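Local coordinates for protein benzoate transport porin BenP (Acinetobacter baumannii AB307-0294, PDB 5DL8) that probably forms a channel through the outer membrane that admits small molecules such as benzoate, at residues K31-N36 against R398-Y403. Numbering follows the deposited sequence.
Sequences KNAYIN and RLFVNY
The ring of Phe400 reaches across to Ala33, whose CB sits at the ring edge, near its plane, 3.6 Å from CE1. Lys31 CD and Ile35 CD1 approach the same ring obliquely, Ile35 CD1 coming within 4.1 Å of CE1. With CG anti to its carbonyl carbon (chi1 -63°), Phe400 points its CD1-CE1 edge at the small alanine, between the lysine and isoleucine chains. On the other side of the sheet the Tyr34 ring has Leu399 CB at its edge, 4.3 Å from Tyr34 CD2, and Asn32 and Val401 touch through their CB atoms.

Beside the phenylalanine, the stem of Lys31 runs alongside Asn402, and Asn402 OD1 lies 3.3 Å from Lys31 CG; a bend at chi3 (-82°) keeps Lys31 CE near the same oxygen, 3.4 Å from Asn402 OD1, and NZ hydrogen-bonds to the backbone O of Gln147. At the far end, Ile35 CG1 packs on the aliphatic part of Arg398, 3.8 Å from its CG, while the guanidinium makes a salt bridge through NE with Glu396. The Asn32 amide turns to Trp50 and Gln52 on strand 47-65.

Four backbone hydrogen bonds join the strands, two each in the pairs Asn32-Val401 and Tyr34-Leu399; Tyr34 N to Leu399 O spans 2.8 Å and is nearly straight at 175°. Between them lies the non-hydrogen-bonded pair Ala33-Phe400, with CA-H...O contacts to the flanking carbonyls.

Ala33 and Ile35 meet Gln147, Val98 and Arg146 of loops that probably fold into the barrel, as in related porins, whereas the Tyr34 and Leu399 side probably faces outward, toward lipid. Pairing of the first strand, 25-39, with the last, 394-406, is the antiparallel seam that closes an outer-membrane porin β-barrel.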
loop_
_atom_site.group_PDB
_atom_site.type_symbol
_atom_site.label_atom_id
_atom_site.label_comp_id
_atom_site.label_asym_id
_atom_site.label_seq_id
_atom_site.Cartn_x
_atom_site.Cartn_y
_atom_site.Cartn_z
ATOM N N LYS A 31 2.194 18.189 -2.173
ATOM C CA LYS A 31 2.638 17.312 -3.229
ATOM C C LYS A 31 2.338 17.890 -4.666
ATOM O O LYS A 31 1.154 18.002 -5.105
ATOM C CB LYS A 31 1.893 15.971 -3.084
ATOM C CG LYS A 31 2.579 14.875 -3.945
ATOM C CD LYS A 31 1.934 13.486 -3.835
ATOM C CE LYS A 31 2.448 12.752 -2.581
ATOM N NZ LYS A 31 1.686 11.415 -2.432
ATOM N N ASN A 32 3.387 18.058 -5.416
ATOM C CA ASN A 32 3.358 18.378 -6.824
ATOM C C ASN A 32 3.710 17.069 -7.478
ATOM O O ASN A 32 4.850 16.615 -7.357
ATOM C CB ASN A 32 4.438 19.404 -7.172
ATOM C CG ASN A 32 4.339 19.975 -8.643
ATOM O OD1 ASN A 32 4.736 19.362 -9.643
ATOM N ND2 ASN A 32 3.872 21.204 -8.733
ATOM N N ALA A 33 2.771 16.515 -8.239
ATOM C CA ALA A 33 2.901 15.144 -8.774
ATOM C C ALA A 33 2.721 15.134 -10.265
ATOM O O ALA A 33 1.658 15.530 -10.756
ATOM C CB ALA A 33 1.815 14.205 -8.146
ATOM N N TYR A 34 3.713 14.626 -10.982
ATOM C CA TYR A 34 3.603 14.339 -12.404
ATOM C C TYR A 34 3.710 12.821 -12.638
ATOM O O TYR A 34 4.735 12.170 -12.274
ATOM C CB TYR A 34 4.693 15.073 -13.153
ATOM C CG TYR A 34 4.855 14.692 -14.588
ATOM C CD1 TYR A 34 4.004 15.135 -15.536
ATOM C CD2 TYR A 34 5.948 13.899 -14.983
ATOM C CE1 TYR A 34 4.161 14.734 -16.886
ATOM C CE2 TYR A 34 6.172 13.574 -16.282
ATOM C CZ TYR A 34 5.238 13.951 -17.209
ATOM O OH TYR A 34 5.442 13.531 -18.442
ATOM N N ILE A 35 2.641 12.252 -13.225
ATOM C CA ILE A 35 2.660 10.853 -13.555
ATOM C C ILE A 35 2.341 10.717 -15.023
ATOM O O ILE A 35 1.357 11.303 -15.510
ATOM C CB ILE A 35 1.674 10.099 -12.652
ATOM C CG1 ILE A 35 2.250 10.003 -11.212
ATOM C CG2 ILE A 35 1.334 8.707 -13.258
ATOM C CD1 ILE A 35 1.234 10.411 -10.170
ATOM N N ASN A 36 3.156 9.922 -15.726
ATOM C CA ASN A 36 2.960 9.755 -17.164
ATOM C C ASN A 36 3.202 8.322 -17.551
ATOM O O ASN A 36 4.333 7.830 -17.457
ATOM C CB ASN A 36 3.878 10.718 -18.030
ATOM C CG ASN A 36 3.361 10.922 -19.429
ATOM O OD1 ASN A 36 2.323 11.579 -19.648
ATOM N ND2 ASN A 36 4.035 10.347 -20.374
ATOM N N ARG A 398 7.296 9.140 -13.011
ATOM C CA ARG A 398 6.641 9.784 -11.884
ATOM C C ARG A 398 7.648 10.685 -11.223
ATOM O O ARG A 398 8.782 10.199 -10.902
ATOM C CB ARG A 398 6.141 8.785 -10.874
ATOM C CG ARG A 398 5.249 7.635 -11.427
ATOM C CD ARG A 398 4.615 6.870 -10.280
ATOM N NE ARG A 398 4.007 5.626 -10.696
ATOM C CZ ARG A 398 4.002 4.446 -10.017
ATOM N NH1 ARG A 398 4.523 4.234 -8.741
ATOM N NH2 ARG A 398 3.411 3.432 -10.615
ATOM N N LEU A 399 7.242 11.946 -11.046
ATOM C CA LEU A 399 8.108 13.001 -10.521
ATOM C C LEU A 399 7.354 13.776 -9.494
ATOM O O LEU A 399 6.184 14.219 -9.722
ATOM C CB LEU A 399 8.589 13.976 -11.636
ATOM C CG LEU A 399 9.705 15.027 -11.261
ATOM C CD1 LEU A 399 11.088 14.447 -10.801
ATOM C CD2 LEU A 399 9.966 16.005 -12.397
ATOM N N PHE A 400 7.942 13.860 -8.306
ATOM C CA PHE A 400 7.224 14.400 -7.146
ATOM C C PHE A 400 8.087 15.451 -6.497
ATOM O O PHE A 400 9.320 15.219 -6.327
ATOM C CB PHE A 400 6.923 13.332 -6.106
ATOM C CG PHE A 400 5.987 12.208 -6.587
ATOM C CD1 PHE A 400 4.655 12.409 -6.736
ATOM C CD2 PHE A 400 6.482 10.914 -6.834
ATOM C CE1 PHE A 400 3.818 11.393 -7.185
ATOM C CE2 PHE A 400 5.669 9.843 -7.234
ATOM C CZ PHE A 400 4.320 10.082 -7.407
ATOM N N VAL A 401 7.468 16.575 -6.113
ATOM C CA VAL A 401 8.075 17.479 -5.194
ATOM C C VAL A 401 7.190 17.486 -3.981
ATOM O O VAL A 401 6.057 17.928 -4.052
ATOM C CB VAL A 401 8.173 18.914 -5.712
ATOM C CG1 VAL A 401 8.883 19.837 -4.679
ATOM C CG2 VAL A 401 8.866 18.964 -7.074
ATOM N N ASN A 402 7.734 17.013 -2.873
ATOM C CA ASN A 402 7.045 16.764 -1.609
ATOM C C ASN A 402 7.488 17.743 -0.566
ATOM O O ASN A 402 8.714 18.041 -0.451
ATOM C CB ASN A 402 7.372 15.342 -1.120
ATOM C CG ASN A 402 6.620 14.241 -1.935
ATOM O OD1 ASN A 402 5.403 14.406 -2.209
ATOM N ND2 ASN A 402 7.304 13.174 -2.342
ATOM N N TYR A 403 6.535 18.189 0.231
ATOM C CA TYR A 403 6.837 18.970 1.427
ATOM C C TYR A 403 6.067 18.371 2.576
ATOM O O TYR A 403 4.905 18.065 2.423
ATOM C CB TYR A 403 6.414 20.406 1.302
ATOM C CG TYR A 403 6.683 21.185 2.563
ATOM C CD1 TYR A 403 7.960 21.709 2.862
ATOM C CD2 TYR A 403 5.665 21.500 3.421
ATOM C CE1 TYR A 403 8.198 22.461 4.021
ATOM C CE2 TYR A 403 5.872 22.283 4.524
ATOM C CZ TYR A 403 7.138 22.705 4.844
ATOM O OH TYR A 403 7.231 23.460 5.943
#